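Local coordinates for protein KLLA0E08119p (Kluyveromyces lactis, PDB 3VA7) that probably uses ATP and biotin to carboxylate urea to urea-1-carboxylate, this chain being the urea carboxylase part of a longer protein thought also to hydrolyse allophanate, at residues Phe478-Pro483 against Pro537-His542; Asn372-Phe377 against Gly624-Leu629; Lys919-Lys924 against Phe1107-Tyr1112. All coordinates share one frame; numbering follows the deposited sequence.

Contact 1: Phe478-Pro483 against Pro537-His542; sequences FEVLAP and PKLLFH
Phe478 lies against Leu539 and Phe541 on one face of an antiparallel sheet, and its side chain can be traced from root to ring. CB sits over the middle of the Phe541 ring in a CH-pi contact, 4.0 Å from the ring centroid and 9° off its normal. With CG set between the backbone N and the carbonyl carbon (chi1 69°), the ring then swings toward Leu539. Phe478 CD1 comes 3.7 Å from Leu539 CD1, and farther out Phe478 CE1 touches both methyls, 3.6 Å from each of Leu539 CD1 and CD2. The two phenyl planes are 30° apart but slid past each other with little overlap, so CB rather than the ring of Phe478 covers Phe541. The backbones pair through Glu479 and Leu540: Leu540 N gives a bond of 2.8 Å to Glu479 O. Then comes a classic beta bulge, where Leu481 and Ala482 both face Lys538. Ala482 N lies 3.2 Å from Lys538 O, on a lone pair in the carbonyl plane, and Leu481 N adds a weak bond to the same oxygen. On the other face of the sheet, Leu481 CD2 packs on Leu540 CB. Strand 538-541, in the carboxyltransferase region (subdomains A and B), runs between strands 477-480 and 576-582, strand 477-480 has strand 626-628 on its other side, and Phe478 and Pro537 reach Leu530 and Ile532 of strand 529-533 in a second sheet.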
loop_
_atom_site.group_PDB
_atom_site.type_symbol
_atom_site.label_atom_id
_atom_site.label_comp_id
_atom_site.label_asym_id
_atom_site.label_seq_id
_atom_site.Cartn_x
_atom_site.Cartn_y
_atom_site.Cartn_z
ATOM N N PHE A 478 -18.465 0.653 -10.920
ATOM C CA PHE A 478 -18.493 1.992 -11.507
ATOM C C PHE A 478 -17.152 2.388 -12.124
ATOM O O PHE A 478 -16.217 1.637 -12.059
ATOM C CB PHE A 478 -19.113 3.044 -10.555
ATOM C CG PHE A 478 -18.287 3.371 -9.347
ATOM C CD1 PHE A 478 -17.351 4.408 -9.386
ATOM C CD2 PHE A 478 -18.467 2.679 -8.165
ATOM C CE1 PHE A 478 -16.600 4.746 -8.266
ATOM C CE2 PHE A 478 -17.725 3.005 -7.025
ATOM C CZ PHE A 478 -16.794 4.050 -7.082
ATOM N N GLU A 479 -17.054 3.551 -12.733
ATOM C CA GLU A 479 -15.829 3.927 -13.417
ATOM C C GLU A 479 -15.597 5.391 -13.181
ATOM O O GLU A 479 -16.520 6.177 -13.251
ATOM C CB GLU A 479 -15.938 3.633 -14.926
ATOM C CG GLU A 479 -14.732 4.111 -15.774
ATOM C CD GLU A 479 -14.905 3.905 -17.295
ATOM O OE1 GLU A 479 -14.134 4.545 -18.074
ATOM O OE2 GLU A 479 -15.807 3.106 -17.687
ATOM N N VAL A 480 -14.354 5.761 -12.937
ATOM C CA VAL A 480 -14.057 7.113 -12.565
ATOM C C VAL A 480 -13.785 7.995 -13.792
ATOM O O VAL A 480 -12.666 8.002 -14.346
ATOM C CB VAL A 480 -12.857 7.143 -11.607
ATOM C CG1 VAL A 480 -12.522 8.574 -11.230
ATOM C CG2 VAL A 480 -13.141 6.299 -10.374
ATOM N N LEU A 481 -14.791 8.749 -14.213
ATOM C CA LEU A 481 -14.597 9.697 -15.313
ATOM C C LEU A 481 -13.736 10.871 -14.910
ATOM O O LEU A 481 -13.116 11.483 -15.775
ATOM C CB LEU A 481 -15.931 10.249 -15.815
ATOM C CG LEU A 481 -16.788 9.539 -16.870
ATOM C CD1 LEU A 481 -16.328 8.123 -17.185
ATOM C CD2 LEU A 481 -18.244 9.586 -16.384
ATOM N N ALA A 482 -13.746 11.217 -13.614
ATOM C CA ALA A 482 -12.892 12.273 -13.027
ATOM C C ALA A 482 -12.738 11.962 -11.516
ATOM O O ALA A 482 -13.691 11.469 -10.908
ATOM C CB ALA A 482 -13.509 13.602 -13.226
ATOM N N PRO A 483 -11.550 12.235 -10.910
ATOM C CA PRO A 483 -11.286 11.679 -9.552
ATOM C C PRO A 483 -11.819 12.487 -8.351
ATOM O O PRO A 483 -12.142 11.908 -7.336
ATOM C CB PRO A 483 -9.743 11.616 -9.488
ATOM C CG PRO A 483 -9.271 12.771 -10.375
ATOM C CD PRO A 483 -10.369 12.937 -11.465
ATOM N N PRO A 537 -15.796 13.340 -7.454
ATOM C CA PRO A 537 -15.518 12.664 -8.736
ATOM C C PRO A 537 -16.704 12.739 -9.668
ATOM O O PRO A 537 -17.794 13.038 -9.204
ATOM C CB PRO A 537 -15.403 11.208 -8.302
ATOM C CG PRO A 537 -16.408 11.100 -7.178
ATOM C CD PRO A 537 -16.203 12.377 -6.407
ATOM N N LYS A 538 -16.537 12.457 -10.953
ATOM C CA LYS A 538 -17.718 12.103 -11.735
ATOM C C LYS A 538 -17.595 10.638 -12.079
ATOM O O LYS A 538 -16.540 10.196 -12.500
ATOM C CB LYS A 538 -18.039 13.026 -12.959
ATOM C CG LYS A 538 -16.893 13.819 -13.623
ATOM C CD LYS A 538 -17.222 15.321 -14.050
ATOM C CE LYS A 538 -18.474 15.506 -14.977
ATOM N NZ LYS A 538 -18.586 14.572 -16.165
ATOM N N LEU A 539 -18.663 9.887 -11.855
ATOM C CA LEU A 539 -18.606 8.456 -11.991
ATOM C C LEU A 539 -19.601 7.939 -13.020
ATOM O O LEU A 539 -20.723 8.399 -13.067
ATOM C CB LEU A 539 -18.915 7.797 -10.645
ATOM C CG LEU A 539 -18.251 8.313 -9.365
ATOM C CD1 LEU A 539 -18.872 7.547 -8.182
ATOM C CD2 LEU A 539 -16.717 8.161 -9.426
ATOM N N LEU A 540 -19.190 6.968 -13.825
ATOM C CA LEU A 540 -20.084 6.299 -14.738
ATOM C C LEU A 540 -20.471 4.953 -14.142
ATOM O O LEU A 540 -19.629 4.176 -13.733
ATOM C CB LEU A 540 -19.420 6.122 -16.109
ATOM C CG LEU A 540 -20.011 5.230 -17.229
ATOM C CD1 LEU A 540 -21.522 5.396 -17.359
ATOM C CD2 LEU A 540 -19.329 5.547 -18.576
ATOM N N PHE A 541 -21.757 4.684 -14.081
ATOM C CA PHE A 541 -22.195 3.452 -13.490
ATOM C C PHE A 541 -22.499 2.440 -14.582
ATOM O O PHE A 541 -23.191 2.773 -15.560
ATOM C CB PHE A 541 -23.413 3.705 -12.618
ATOM C CG PHE A 541 -23.079 4.116 -11.229
ATOM C CD1 PHE A 541 -23.107 3.188 -10.191
ATOM C CD2 PHE A 541 -22.738 5.421 -10.945
ATOM C CE1 PHE A 541 -22.806 3.568 -8.900
ATOM C CE2 PHE A 541 -22.419 5.810 -9.650
ATOM C CZ PHE A 541 -22.442 4.898 -8.637
ATOM N N HIS A 542 -21.992 1.220 -14.414
ATOM C CA HIS A 542 -22.077 0.213 -15.463
ATOM C C HIS A 542 -23.118 -0.803 -15.145
ATOM O O HIS A 542 -23.320 -1.804 -15.864
ATOM C CB HIS A 542 -20.726 -0.453 -15.663
ATOM C CG HIS A 542 -19.824 0.370 -16.496
ATOM N ND1 HIS A 542 -18.700 0.987 -15.993
ATOM C CD2 HIS A 542 -19.928 0.760 -17.790
ATOM C CE1 HIS A 542 -18.117 1.680 -16.954
ATOM N NE2 HIS A 542 -18.842 1.560 -18.053
#

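Contact 2: Asn372-Phe377 against Gly624-Leu629; sequences NPVKDF and GDVLFL
Asn372 faces Val626 and Gly624 from an Asx turn in the beta-hairpin loop between strands 362-372 and 378-383. Here a part of the biotin carboxylase region meets the carboxyltransferase region, over only 162 Å² and without a hydrogen bond between the two segments. The amide of Asn372 works in two directions. Its OD1 accepts from Val374 N at 3.0 Å, the donor standing 51° out of the carbonyl plane, while ND2 comes within 4.3 Å of Val626 CG2. Asn372 O takes Phe377 N as well, at 2.7 Å, which closes the loop from the backbone side. Two residues on, Val374 makes the closest approach: it and Val626 reach toward each other tip to tip, CG1 of Val374 lying 3.9 Å from CG2 of Val626. CG1 is the branch opposite the backbone N (chi1 172°), and Pro475 and, on strand 477-480, Glu479 also touch this valine. Lys375 comes next. Its side chain is curled rather than extended, and its ammonium forms a long, weak ion pair with Glu479 OE1; the same NZ stands 4.3 Å from Gly624 CA.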
loop_
_atom_site.group_PDB
_atom_site.type_symbol
_atom_site.label_atom_id
_atom_site.label_comp_id
_atom_site.label_asym_id
_atom_site.label_seq_id
_atom_site.Cartn_x
_atom_site.Cartn_y
_atom_site.Cartn_z
ATOM N N ASN A 372 -6.814 -4.152 -18.449
ATOM C CA ASN A 372 -8.129 -3.596 -18.155
ATOM C C ASN A 372 -9.210 -3.843 -19.234
ATOM O O ASN A 372 -9.251 -3.163 -20.260
ATOM C CB ASN A 372 -7.977 -2.108 -17.826
ATOM C CG ASN A 372 -9.232 -1.536 -17.263
ATOM O OD1 ASN A 372 -10.226 -2.228 -17.159
ATOM N ND2 ASN A 372 -9.200 -0.279 -16.888
ATOM N N PRO A 373 -10.098 -4.821 -19.022
ATOM C CA PRO A 373 -11.155 -5.021 -20.038
ATOM C C PRO A 373 -12.087 -3.822 -20.306
ATOM O O PRO A 373 -12.626 -3.690 -21.419
ATOM C CB PRO A 373 -11.932 -6.193 -19.477
ATOM C CG PRO A 373 -10.875 -6.993 -18.818
ATOM C CD PRO A 373 -10.011 -5.979 -18.120
ATOM N N VAL A 374 -12.240 -2.944 -19.312
ATOM C CA VAL A 374 -13.125 -1.766 -19.401
ATOM C C VAL A 374 -12.496 -0.620 -20.207
ATOM O O VAL A 374 -13.212 0.153 -20.867
ATOM C CB VAL A 374 -13.540 -1.268 -17.995
ATOM C CG1 VAL A 374 -14.286 0.052 -18.069
ATOM C CG2 VAL A 374 -14.371 -2.328 -17.260
ATOM N N LYS A 375 -11.172 -0.509 -20.158
ATOM C CA LYS A 375 -10.474 0.466 -20.991
ATOM C C LYS A 375 -9.609 -0.191 -22.080
ATOM O O LYS A 375 -8.401 0.049 -22.150
ATOM C CB LYS A 375 -9.648 1.454 -20.140
ATOM C CG LYS A 375 -10.461 2.324 -19.103
ATOM C CD LYS A 375 -11.816 2.884 -19.665
ATOM C CE LYS A 375 -11.651 4.262 -20.351
ATOM N NZ LYS A 375 -10.837 5.166 -19.469
ATOM N N ASP A 376 -10.220 -1.014 -22.927
ATOM C CA ASP A 376 -9.545 -1.468 -24.160
ATOM C C ASP A 376 -8.385 -2.462 -23.958
ATOM O O ASP A 376 -7.469 -2.550 -24.797
ATOM C CB ASP A 376 -9.010 -0.249 -24.962
ATOM C CG ASP A 376 -10.123 0.593 -25.586
ATOM O OD1 ASP A 376 -10.853 0.075 -26.462
ATOM O OD2 ASP A 376 -10.250 1.777 -25.207
ATOM N N PHE A 377 -8.409 -3.196 -22.852
ATOM C CA PHE A 377 -7.370 -4.193 -22.586
ATOM C C PHE A 377 -5.969 -3.561 -22.569
ATOM O O PHE A 377 -4.977 -4.124 -23.047
ATOM C CB PHE A 377 -7.504 -5.363 -23.554
ATOM C CG PHE A 377 -8.876 -5.959 -23.555
ATOM C CD1 PHE A 377 -9.883 -5.415 -24.365
ATOM C CD2 PHE A 377 -9.177 -7.031 -22.713
ATOM C CE1 PHE A 377 -11.170 -5.934 -24.364
ATOM C CE2 PHE A 377 -10.449 -7.572 -22.691
ATOM C CZ PHE A 377 -11.469 -7.013 -23.525
ATOM N N GLY A 624 -9.986 7.077 -14.761
ATOM C CA GLY A 624 -9.855 5.735 -15.322
ATOM C C GLY A 624 -10.071 4.567 -14.389
ATOM O O GLY A 624 -10.404 3.472 -14.860
ATOM N N ASP A 625 -9.895 4.743 -13.080
ATOM C CA ASP A 625 -10.201 3.621 -12.154
ATOM C C ASP A 625 -11.589 3.026 -12.335
ATOM O O ASP A 625 -12.508 3.699 -12.780
ATOM C CB ASP A 625 -10.036 4.003 -10.677
ATOM C CG ASP A 625 -8.611 4.346 -10.304
ATOM O OD1 ASP A 625 -7.665 3.767 -10.902
ATOM O OD2 ASP A 625 -8.456 5.211 -9.402
ATOM N N VAL A 626 -11.720 1.758 -11.939
ATOM C CA VAL A 626 -12.935 0.968 -12.065
ATOM C C VAL A 626 -13.235 0.201 -10.769
ATOM O O VAL A 626 -12.576 -0.794 -10.452
ATOM C CB VAL A 626 -12.771 -0.053 -13.207
ATOM C CG1 VAL A 626 -13.835 -1.139 -13.162
ATOM C CG2 VAL A 626 -12.701 0.657 -14.599
ATOM N N LEU A 627 -14.276 0.604 -10.041
ATOM C CA LEU A 627 -14.568 -0.039 -8.773
ATOM C C LEU A 627 -15.784 -0.916 -8.807
ATOM O O LEU A 627 -16.835 -0.492 -9.247
ATOM C CB LEU A 627 -14.732 1.019 -7.694
ATOM C CG LEU A 627 -13.442 1.602 -7.124
ATOM C CD1 LEU A 627 -12.815 2.630 -8.062
ATOM C CD2 LEU A 627 -13.783 2.227 -5.811
ATOM N N PHE A 628 -15.624 -2.117 -8.271
ATOM C CA PHE A 628 -16.607 -3.179 -8.324
ATOM C C PHE A 628 -17.574 -3.133 -7.176
ATOM O O PHE A 628 -17.170 -2.779 -6.060
ATOM C CB PHE A 628 -15.902 -4.555 -8.397
ATOM C CG PHE A 628 -15.370 -4.844 -9.759
ATOM C CD1 PHE A 628 -14.114 -4.366 -10.145
ATOM C CD2 PHE A 628 -16.165 -5.476 -10.701
ATOM C CE1 PHE A 628 -13.638 -4.560 -11.446
ATOM C CE2 PHE A 628 -15.710 -5.680 -11.987
ATOM C CZ PHE A 628 -14.445 -5.210 -12.368
ATOM N N LEU A 629 -18.842 -3.495 -7.447
ATOM C CA LEU A 629 -19.894 -3.502 -6.421
ATOM C C LEU A 629 -20.265 -4.910 -6.047
ATOM O O LEU A 629 -19.665 -5.851 -6.548
ATOM C CB LEU A 629 -21.146 -2.785 -6.888
ATOM C CG LEU A 629 -21.077 -1.361 -7.423
ATOM C CD1 LEU A 629 -22.508 -0.839 -7.446
ATOM C CD2 LEU A 629 -20.151 -0.444 -6.600
#

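Contact 3: Lys919-Lys924 against Phe1107-Tyr1112; sequences KNWNVK and FDHKEY
The indole of Trp921 carries His1109 on one face. His1109 CB stands over the five-membered ring, 3.7 Å from its centroid, and the imidazole continues outward as an offset stack with its plane only 9° from that of the indole. His1109 CG lies anti to the backbone N (chi1 -163°), which carries the imidazole out along the indole. Val923 CG2 meets the indole edge in its plane, and Phe1107 comes obliquely, its CE2 3.8 Å from Trp921 CH2 with the planes at 43°. The imidazole edge is met by Lys919 O and Phe1107 CE2. Trp921 also stacks with Tyr863 and gives its NE1 proton to Asn860 OD1. With an alanine here, His1109 and Phe1107 would probably lose the surface they both rest on, the imidazole becoming freer to turn and Asn860 being left without its donor. Backbone bonds tie the same residues together: His1109 N bonds to Trp921 O at 2.7 Å, and Phe1107 and Val923 exchange a pair of bonds, Phe1107 N lying 2.9 Å from Val923 O. Asp1108 is the N-cap of the helix, its OD1 taking Glu1111 N at 3.1 Å from above the carboxylate plane. The contact thus joins the start of strand 922-934, in the carboxyltransferase region (subdomains C and D), to the point where antiparallel strand 1101-1108 passes into helix 1109-1117, with helix 859-875 packed against Val923, Phe1107 and His1109.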
loop_
_atom_site.group_PDB
_atom_site.type_symbol
_atom_site.label_atom_id
_atom_site.label_comp_id
_atom_site.label_asym_id
_atom_site.label_seq_id
_atom_site.Cartn_x
_atom_site.Cartn_y
_atom_site.Cartn_z
ATOM N N LYS A 919 15.114 -6.106 40.346
ATOM C CA LYS A 919 16.091 -5.466 39.474
ATOM C C LYS A 919 16.717 -6.472 38.471
ATOM O O LYS A 919 17.175 -6.066 37.408
ATOM C CB LYS A 919 17.111 -4.636 40.296
ATOM C CG LYS A 919 18.232 -5.421 40.956
ATOM C CD LYS A 919 18.850 -4.702 42.168
ATOM C CE LYS A 919 19.573 -5.705 43.133
ATOM N NZ LYS A 919 20.472 -6.731 42.437
ATOM N N ASN A 920 16.631 -7.772 38.746
ATOM C CA ASN A 920 17.277 -8.774 37.874
ATOM C C ASN A 920 16.498 -9.352 36.720
ATOM O O ASN A 920 16.854 -10.443 36.230
ATOM C CB ASN A 920 17.871 -9.939 38.689
ATOM C CG ASN A 920 18.842 -9.467 39.779
ATOM O OD1 ASN A 920 19.044 -8.259 39.995
ATOM N ND2 ASN A 920 19.405 -10.417 40.491
ATOM N N TRP A 921 15.470 -8.635 36.257
ATOM C CA TRP A 921 14.559 -9.156 35.221
ATOM C C TRP A 921 15.239 -9.454 33.867
ATOM O O TRP A 921 16.312 -8.919 33.576
ATOM C CB TRP A 921 13.384 -8.207 35.041
ATOM C CG TRP A 921 13.750 -6.761 34.737
ATOM C CD1 TRP A 921 13.930 -5.735 35.650
ATOM C CD2 TRP A 921 13.921 -6.166 33.439
ATOM N NE1 TRP A 921 14.217 -4.565 34.994
ATOM C CE2 TRP A 921 14.221 -4.796 33.642
ATOM C CE3 TRP A 921 13.878 -6.665 32.134
ATOM C CZ2 TRP A 921 14.481 -3.918 32.586
ATOM C CZ3 TRP A 921 14.130 -5.788 31.066
ATOM C CH2 TRP A 921 14.414 -4.423 31.309
ATOM N N ASN A 922 14.630 -10.306 33.052
ATOM C CA ASN A 922 15.046 -10.445 31.666
ATOM C C ASN A 922 13.886 -10.506 30.676
ATOM O O ASN A 922 12.764 -10.693 31.075
ATOM C CB ASN A 922 15.985 -11.627 31.476
ATOM C CG ASN A 922 15.415 -12.918 32.001
ATOM O OD1 ASN A 922 15.660 -13.261 33.149
ATOM N ND2 ASN A 922 14.652 -13.641 31.175
ATOM N N VAL A 923 14.158 -10.293 29.388
ATOM C CA VAL A 923 13.128 -10.286 28.329
ATOM C C VAL A 923 13.731 -10.827 27.052
ATOM O O VAL A 923 14.914 -10.680 26.813
ATOM C CB VAL A 923 12.607 -8.849 27.992
ATOM C CG1 VAL A 923 11.579 -8.423 28.894
ATOM C CG2 VAL A 923 13.730 -7.837 28.013
ATOM N N LYS A 924 12.923 -11.452 26.228
ATOM C CA LYS A 924 13.348 -11.834 24.892
ATOM C C LYS A 924 13.648 -10.522 24.177
ATOM O O LYS A 924 12.903 -9.528 24.316
ATOM C CB LYS A 924 12.232 -12.594 24.168
ATOM C CG LYS A 924 11.823 -13.973 24.786
ATOM C CD LYS A 924 12.075 -15.199 23.816
ATOM C CE LYS A 924 10.824 -15.535 22.922
ATOM N NZ LYS A 924 11.153 -16.396 21.704
ATOM N N PHE A 1107 17.715 -9.909 26.668
ATOM C CA PHE A 1107 18.309 -8.825 27.432
ATOM C C PHE A 1107 18.163 -9.027 28.941
ATOM O O PHE A 1107 17.042 -9.185 29.480
ATOM C CB PHE A 1107 17.663 -7.524 27.050
ATOM C CG PHE A 1107 18.139 -6.371 27.843
ATOM C CD1 PHE A 1107 19.275 -5.651 27.429
ATOM C CD2 PHE A 1107 17.453 -5.974 29.016
ATOM C CE1 PHE A 1107 19.717 -4.537 28.168
ATOM C CE2 PHE A 1107 17.888 -4.855 29.770
ATOM C CZ PHE A 1107 19.034 -4.134 29.339
ATOM N N ASP A 1108 19.278 -8.965 29.644
ATOM C CA ASP A 1108 19.292 -9.349 31.032
ATOM C C ASP A 1108 19.551 -8.160 31.904
ATOM O O ASP A 1108 20.617 -7.591 31.867
ATOM C CB ASP A 1108 20.387 -10.397 31.214
ATOM C CG ASP A 1108 20.346 -11.059 32.577
ATOM O OD1 ASP A 1108 20.267 -10.339 33.603
ATOM O OD2 ASP A 1108 20.382 -12.312 32.603
ATOM N N HIS A 1109 18.614 -7.742 32.716
ATOM C CA HIS A 1109 18.884 -6.478 33.403
ATOM C C HIS A 1109 20.005 -6.630 34.431
ATOM O O HIS A 1109 20.656 -5.650 34.797
ATOM C CB HIS A 1109 17.629 -5.916 34.046
ATOM C CG HIS A 1109 17.730 -4.471 34.396
ATOM N ND1 HIS A 1109 17.965 -3.493 33.449
ATOM C CD2 HIS A 1109 17.617 -3.825 35.581
ATOM C CE1 HIS A 1109 17.988 -2.304 34.035
ATOM N NE2 HIS A 1109 17.773 -2.476 35.326
ATOM N N LYS A 1110 20.190 -7.866 34.919
ATOM C CA LYS A 1110 21.208 -8.164 35.914
ATOM C C LYS A 1110 22.551 -7.961 35.236
ATOM O O LYS A 1110 23.439 -7.355 35.817
ATOM C CB LYS A 1110 21.086 -9.599 36.454
ATOM C CG LYS A 1110 22.213 -10.083 37.423
ATOM C CD LYS A 1110 22.250 -11.625 37.513
ATOM C CE LYS A 1110 23.178 -12.205 38.647
ATOM N NZ LYS A 1110 22.852 -11.707 40.023
ATOM N N GLU A 1111 22.700 -8.437 34.013
ATOM C CA GLU A 1111 23.972 -8.293 33.329
ATOM C C GLU A 1111 24.261 -6.841 32.990
ATOM O O GLU A 1111 25.369 -6.336 33.235
ATOM C CB GLU A 1111 23.968 -9.102 32.070
ATOM C CG GLU A 1111 25.257 -9.108 31.362
ATOM C CD GLU A 1111 25.369 -10.385 30.572
ATOM O OE1 GLU A 1111 24.511 -11.288 30.828
ATOM O OE2 GLU A 1111 26.296 -10.497 29.719
ATOM N N TYR A 1112 23.235 -6.177 32.453
ATOM C CA TYR A 1112 23.265 -4.750 32.180
ATOM C C TYR A 1112 23.640 -3.917 33.366
ATOM O O TYR A 1112 24.465 -3.047 33.221
ATOM C CB TYR A 1112 21.936 -4.291 31.601
ATOM C CG TYR A 1112 21.838 -2.806 31.294
ATOM C CD1 TYR A 1112 22.405 -2.262 30.117
ATOM C CD2 TYR A 1112 21.152 -1.953 32.158
ATOM C CE1 TYR A 1112 22.292 -0.891 29.836
ATOM C CE2 TYR A 1112 21.051 -0.631 31.906
ATOM C CZ TYR A 1112 21.604 -0.086 30.727
ATOM O OH TYR A 1112 21.472 1.265 30.477
#

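Contacts 1 and 2 form one neighbourhood, with centres 10 Å apart. Strand 477-480 belongs to contact 1 and pairs with strand 626-628 of contact 2: Phe478 N lies 2.6 Å from Leu627 O, and Val480 N 2.8 Å from Asp625 O, both probable hydrogen bonds. Contact 1 is nested within the chain loop that contact 2 closes, and the side chain of Glu479 reaches from the one to the other. Contact 3 stands apart, its centre about 59 Å from that of contact 1 and about 57 Å from that of contact 2, on the opposite side of the chain's centre. None of the three supplies residues to the observed biotin, urea or sodium sites.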